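Local coordinates for Mlr3007 protein (PDB 3QQM) that probably transfers the amino group of leucine, isoleucine or valine to 2-oxoglutarate, using pyridoxal 5'-phosphate as cofactor, at residues M22-G27 against D62-A67; F33-A38 against P177-A182. One frame throughout, in Å; residues are numbered along the deposited sequence.

Contact 1: residues M22-G27 against D62-A67; sequences MRWQPG and DALDGA
Trp24, near the end of strand 17-25, turns one face of its indole to Leu64 and Ala67, the first and last residues of a type II beta turn in segment 62-67. The motif is a helix, 53-64, packed on a beta-sheet, here the antiparallel sheet that contains strands 17-25 and 71-78 in this class-IV aminotransferase. The backbones stay well apart, with Trp24 CA 8.2 Å from Leu64 CA, and the indole bridges the distance. With CG anti to the backbone N (chi1 -178°) and the ring plane turned across the CA-CB-CG plane (chi2 91°), the indole reaches out along the turn. Leu64 CD1 sits over the five-membered ring, 3.8 Å from its centroid and 19° off the normal, a CH-pi contact whose closest ring atom is Trp24 CG. The leucine and the indole run past each other in opposite directions, which also brings Leu64 CG beside Trp24 CD1 at 3.8 Å. Ala67 CB makes the second CH-pi contact, over the six-membered ring and 4.0 Å from its centroid. Both methyls lie on the same indole face. The turn that sets their spacing is closed by Ala67 N bonding to Leu64 O (3.1 Å), and Gly66 supplies its positive phi. Outside the two segments, Phe30 meets the indole edge-to-face, and Met71 and Thr73 touch both Trp24 and Leu64. Were Trp24 cut back to an alanine, the methyls of Leu64 and Ala67 would probably lose the aromatic face they rest on, and a gap would be likely to open between strand and turn. At the far end of the indole, Trp24 CH2 comes 3.5 Å from the carbonyl oxygen Ala67 O.

Contact 2: residues F33-A38 against P177-A182; sequences FDRHLA and PGVLRA
The helices beginning at Phe33 and Val179 come closest at Arg35 and Val179, whose CA atoms are 6.1 Å apart. Gly178 sits at the N-cap of the second helix, where Ala182 N bonds to Gly178 O at 2.8 Å. Val179 has more of its surface buried here than any other residue. Its CG1 methyl, anti to the backbone N (chi1 159°), lies over one face of the His36 imidazole, 3.9 Å from the ring centroid and 21° off the normal. This CH-pi contact is offset toward the rim, where Val179 CG1 is 3.6 Å from His36 NE2, and the two side chains cross at about a right angle. The same methyl touches the base of Arg35, with Arg35 CB to Val179 CG1 at 3.7 Å, while Val179 CG2 leans on His36 ND1 at 3.8 Å. Arg35 runs extended from CG to NE alongside the second helix and ends against Ala182, its NH1 3.7 Å from Ala182 CB. Ala182 O stands over one face of the guanidinium, so the N-H groups are left to other partners: Arg35 NH2 makes a salt bridge to Asp186, one turn further along helix 179-186. The imidazole is gripped at both nitrogens, ND1 by Glu20 and NE2 by Ser211, bonds that should fix its rotation and keep its face turned to the valine. The site is close to the cofactor: Val179 N bonds to the phosphate oxygen OP1 of the pyridoxal-phosphate-modified lysine at position 118, as suits the start of a helix, whose dipole probably favours the anion. Helix 33-47 meets helix 179-186 through Arg35 and His36, and packs on strand 17-25, whose Met22 touches Phe33 and His36.

Contact 1 lies at the surface, its centre about 20 Å from that of the chain, whereas contact 2 is partly buried, its centre about 9 Å from the same point; the two contact centres are about 18 Å apart. The former is mainly apolar, methyls on an indole. The latter also packs a methyl on a ring, but around side chains whose polar ends are tied to residues elsewhere, beside the cofactor phosphate. They share no segment, yet they touch: Met22 CG of strand 17-25 packs 3.5 Å from His36 CG. Through that packing strand 17-25 joins the two sites. Helices 33-47 and 53-64, one in each contact, follow each other in the chain.

Contact 1: residues M22-G27 against D62-A67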
loop_
_atom_site.group_PDB
_atom_site.type_symbol
_atom_site.label_atom_id
_atom_site.label_comp_id
_atom_site.label_asym_id
_atom_site.label_seq_id
_atom_site.Cartn_x
_atom_site.Cartn_y
_atom_site.Cartn_z
HETATM N N MSE A 22 9.150 0.203 -2.162
HETATM C CA MSE A 22 9.734 -1.070 -1.829
HETATM C C MSE A 22 10.849 -1.002 -0.785
HETATM O O MSE A 22 11.445 0.064 -0.544
HETATM C CB MSE A 22 10.357 -1.641 -3.112
HETATM C CG MSE A 22 9.424 -1.629 -4.332
HETATM SE SE MSE A 22 10.275 -2.222 -5.969
HETATM C CE MSE A 22 11.633 -0.848 -6.167
ATOM N N ARG A 23 11.161 -2.167 -0.216
ATOM C CA ARG A 23 12.248 -2.284 0.727
ATOM C C ARG A 23 13.379 -3.010 0.048
ATOM O O ARG A 23 13.227 -4.166 -0.363
ATOM C CB ARG A 23 11.854 -3.097 1.945
ATOM C CG ARG A 23 12.885 -3.006 3.068
ATOM C CD ARG A 23 12.785 -4.141 4.088
ATOM N NE ARG A 23 11.445 -4.325 4.628
ATOM C CZ ARG A 23 11.097 -5.299 5.477
ATOM N NH1 ARG A 23 12.009 -6.176 5.921
ATOM N NH2 ARG A 23 9.830 -5.399 5.880
ATOM N N TRP A 24 14.499 -2.333 -0.113
ATOM C CA TRP A 24 15.693 -2.956 -0.679
ATOM C C TRP A 24 16.485 -3.545 0.472
ATOM O O TRP A 24 16.617 -2.917 1.509
ATOM C CB TRP A 24 16.560 -1.938 -1.373
ATOM C CG TRP A 24 17.787 -2.501 -2.027
ATOM C CD1 TRP A 24 17.893 -2.938 -3.311
ATOM C CD2 TRP A 24 19.085 -2.627 -1.457
ATOM N NE1 TRP A 24 19.174 -3.302 -3.580
ATOM C CE2 TRP A 24 19.930 -3.138 -2.460
ATOM C CE3 TRP A 24 19.624 -2.336 -0.210
ATOM C CZ2 TRP A 24 21.285 -3.392 -2.247
ATOM C CZ3 TRP A 24 20.980 -2.583 -0.001
ATOM C CH2 TRP A 24 21.790 -3.096 -1.018
ATOM N N GLN A 25 17.021 -4.740 0.280
ATOM C CA GLN A 25 17.802 -5.390 1.309
ATOM C C GLN A 25 19.115 -5.857 0.713
ATOM O O GLN A 25 19.142 -6.295 -0.435
ATOM C CB GLN A 25 17.032 -6.575 1.917
ATOM C CG GLN A 25 15.840 -6.141 2.744
ATOM C CD GLN A 25 15.065 -7.302 3.362
ATOM O OE1 GLN A 25 14.689 -8.255 2.679
ATOM N NE2 GLN A 25 14.795 -7.199 4.657
ATOM N N PRO A 26 20.209 -5.741 1.488
ATOM C CA PRO A 26 21.518 -6.186 1.047
ATOM C C PRO A 26 21.497 -7.627 0.550
ATOM O O PRO A 26 20.932 -8.501 1.210
ATOM C CB PRO A 26 22.389 -6.093 2.324
ATOM C CG PRO A 26 21.730 -5.150 3.208
ATOM C CD PRO A 26 20.251 -5.111 2.814
ATOM N N GLY A 27 22.080 -7.856 -0.622
ATOM C CA GLY A 27 22.159 -9.200 -1.201
ATOM C C GLY A 27 20.946 -9.661 -1.980
ATOM O O GLY A 27 21.069 -10.059 -3.145
ATOM N N ASP A 62 20.976 3.059 -10.182
ATOM C CA ASP A 62 21.663 4.286 -9.711
ATOM C C ASP A 62 21.258 4.692 -8.303
ATOM O O ASP A 62 22.096 5.108 -7.526
ATOM C CB ASP A 62 21.416 5.467 -10.632
ATOM C CG ASP A 62 22.103 5.318 -11.977
ATOM O OD1 ASP A 62 22.841 4.313 -12.186
ATOM O OD2 ASP A 62 21.890 6.221 -12.831
ATOM N N ALA A 63 19.967 4.589 -7.986
ATOM C CA ALA A 63 19.470 4.965 -6.654
ATOM C C ALA A 63 20.040 4.088 -5.539
ATOM O O ALA A 63 20.300 4.572 -4.438
ATOM C CB ALA A 63 17.936 4.937 -6.628
ATOM N N LEU A 64 20.271 2.815 -5.846
ATOM C CA LEU A 64 20.786 1.861 -4.865
ATOM C C LEU A 64 22.283 1.606 -4.940
ATOM O O LEU A 64 22.825 0.808 -4.195
ATOM C CB LEU A 64 19.996 0.554 -4.942
ATOM C CG LEU A 64 18.616 0.627 -4.267
ATOM C CD1 LEU A 64 18.789 0.900 -2.748
ATOM C CD2 LEU A 64 17.687 1.674 -4.885
ATOM N N ASP A 65 22.965 2.323 -5.805
ATOM C CA ASP A 65 24.396 2.164 -5.934
ATOM C C ASP A 65 25.099 2.488 -4.589
ATOM O O ASP A 65 24.973 3.595 -4.061
ATOM C CB ASP A 65 24.917 3.113 -7.025
ATOM C CG ASP A 65 26.383 2.864 -7.368
ATOM O OD1 ASP A 65 26.758 1.679 -7.568
ATOM O OD2 ASP A 65 27.148 3.853 -7.474
ATOM N N GLY A 66 25.803 1.507 -4.029
ATOM C CA GLY A 66 26.563 1.704 -2.787
ATOM C C GLY A 66 25.761 1.537 -1.520
ATOM O O GLY A 66 26.290 1.707 -0.428
ATOM N N ALA A 67 24.488 1.194 -1.650
ATOM C CA ALA A 67 23.654 1.016 -0.488
ATOM C C ALA A 67 24.247 -0.108 0.389
ATOM O O ALA A 67 24.576 -1.174 -0.100
ATOM C CB ALA A 67 22.265 0.714 -0.899
#

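Contact 2: residues F33-A38 against P177-A182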
loop_
_atom_site.group_PDB
_atom_site.type_symbol
_atom_site.label_atom_id
_atom_site.label_comp_id
_atom_site.label_asym_id
_atom_site.label_seq_id
_atom_site.Cartn_x
_atom_site.Cartn_y
_atom_site.Cartn_z
ATOM N N PHE A 33 10.193 -7.914 -5.360
ATOM C CA PHE A 33 10.531 -7.152 -6.552
ATOM C C PHE A 33 9.683 -7.500 -7.745
ATOM O O PHE A 33 9.118 -6.624 -8.355
ATOM C CB PHE A 33 12.032 -7.313 -6.871
ATOM C CG PHE A 33 12.576 -6.337 -7.916
ATOM C CD1 PHE A 33 12.012 -5.071 -8.103
ATOM C CD2 PHE A 33 13.809 -6.592 -8.514
ATOM C CE1 PHE A 33 12.581 -4.167 -9.004
ATOM C CE2 PHE A 33 14.389 -5.676 -9.396
ATOM C CZ PHE A 33 13.774 -4.474 -9.640
ATOM N N ASP A 34 9.552 -8.774 -8.055
ATOM C CA ASP A 34 8.769 -9.152 -9.221
ATOM C C ASP A 34 7.289 -8.759 -9.068
ATOM O O ASP A 34 6.680 -8.307 -10.023
ATOM C CB ASP A 34 8.962 -10.624 -9.597
ATOM C CG ASP A 34 8.655 -11.565 -8.477
ATOM O OD1 ASP A 34 8.248 -11.098 -7.384
ATOM O OD2 ASP A 34 8.833 -12.782 -8.692
ATOM N N ARG A 35 6.730 -8.899 -7.886
ATOM C CA ARG A 35 5.363 -8.486 -7.705
ATOM C C ARG A 35 5.235 -6.979 -7.983
ATOM O O ARG A 35 4.311 -6.585 -8.655
ATOM C CB ARG A 35 4.832 -8.838 -6.327
ATOM C CG ARG A 35 4.696 -10.359 -6.088
ATOM C CD ARG A 35 3.938 -10.649 -4.804
ATOM N NE ARG A 35 3.743 -12.074 -4.599
ATOM C CZ ARG A 35 2.726 -12.787 -5.106
ATOM N NH1 ARG A 35 1.821 -12.218 -5.891
ATOM N NH2 ARG A 35 2.643 -14.095 -4.860
ATOM N N HIS A 36 6.193 -6.166 -7.504
ATOM C CA HIS A 36 6.156 -4.707 -7.719
ATOM C C HIS A 36 6.213 -4.329 -9.190
ATOM O O HIS A 36 5.459 -3.478 -9.631
ATOM C CB HIS A 36 7.273 -3.969 -6.957
ATOM C CG HIS A 36 7.059 -3.926 -5.476
ATOM N ND1 HIS A 36 6.144 -3.081 -4.880
ATOM C CD2 HIS A 36 7.637 -4.623 -4.468
ATOM C CE1 HIS A 36 6.153 -3.281 -3.576
ATOM N NE2 HIS A 36 7.049 -4.210 -3.300
ATOM N N LEU A 37 7.131 -4.938 -9.931
ATOM C CA LEU A 37 7.274 -4.658 -11.353
ATOM C C LEU A 37 6.050 -5.187 -12.131
ATOM O O LEU A 37 5.584 -4.554 -13.055
ATOM C CB LEU A 37 8.580 -5.254 -11.886
ATOM C CG LEU A 37 9.842 -4.644 -11.274
ATOM C CD1 LEU A 37 11.089 -5.321 -11.774
ATOM C CD2 LEU A 37 9.918 -3.183 -11.595
ATOM N N ALA A 38 5.525 -6.331 -11.731
ATOM C CA ALA A 38 4.338 -6.875 -12.390
ATOM C C ALA A 38 3.222 -5.845 -12.303
ATOM O O ALA A 38 2.601 -5.531 -13.307
ATOM C CB ALA A 38 3.887 -8.199 -11.767
ATOM N N PRO A 177 -4.824 -3.417 -4.804
ATOM C CA PRO A 177 -4.378 -4.766 -4.593
ATOM C C PRO A 177 -2.919 -4.678 -4.221
ATOM O O PRO A 177 -2.058 -4.639 -5.097
ATOM C CB PRO A 177 -4.571 -5.438 -5.966
ATOM C CG PRO A 177 -4.496 -4.335 -6.940
ATOM C CD PRO A 177 -5.140 -3.156 -6.219
ATOM N N GLY A 178 -2.649 -4.575 -2.928
ATOM C CA GLY A 178 -1.292 -4.478 -2.438
ATOM C C GLY A 178 -0.451 -5.698 -2.739
ATOM O O GLY A 178 -0.957 -6.813 -2.901
ATOM N N VAL A 179 0.849 -5.453 -2.822
ATOM C CA VAL A 179 1.848 -6.460 -3.090
ATOM C C VAL A 179 2.048 -7.410 -1.884
ATOM O O VAL A 179 2.195 -8.596 -2.068
ATOM C CB VAL A 179 3.153 -5.775 -3.531
ATOM C CG1 VAL A 179 4.388 -6.686 -3.339
ATOM C CG2 VAL A 179 2.999 -5.269 -4.992
ATOM N N LEU A 180 2.093 -6.893 -0.669
ATOM C CA LEU A 180 2.180 -7.788 0.477
ATOM C C LEU A 180 0.879 -8.597 0.453
ATOM O O LEU A 180 0.894 -9.811 0.540
ATOM C CB LEU A 180 2.305 -7.021 1.788
ATOM C CG LEU A 180 2.210 -7.887 3.052
ATOM C CD1 LEU A 180 3.408 -8.864 3.159
ATOM C CD2 LEU A 180 2.095 -7.072 4.335
ATOM N N ARG A 181 -0.234 -7.899 0.271
ATOM C CA ARG A 181 -1.563 -8.513 0.226
ATOM C C ARG A 181 -1.576 -9.650 -0.752
ATOM O O ARG A 181 -2.019 -10.737 -0.429
ATOM C CB ARG A 181 -2.609 -7.489 -0.197
ATOM C CG ARG A 181 -4.027 -8.023 -0.347
ATOM C CD ARG A 181 -4.925 -6.910 -0.888
ATOM N NE ARG A 181 -6.322 -7.314 -1.054
ATOM C CZ ARG A 181 -6.810 -7.921 -2.119
ATOM N NH1 ARG A 181 -6.021 -8.226 -3.151
ATOM N NH2 ARG A 181 -8.105 -8.234 -2.151
ATOM N N ALA A 182 -1.077 -9.402 -1.955
ATOM C CA ALA A 182 -1.030 -10.426 -2.971
ATOM C C ALA A 182 -0.181 -11.619 -2.522
ATOM O O ALA A 182 -0.530 -12.769 -2.769
ATOM C CB ALA A 182 -0.465 -9.847 -4.259
#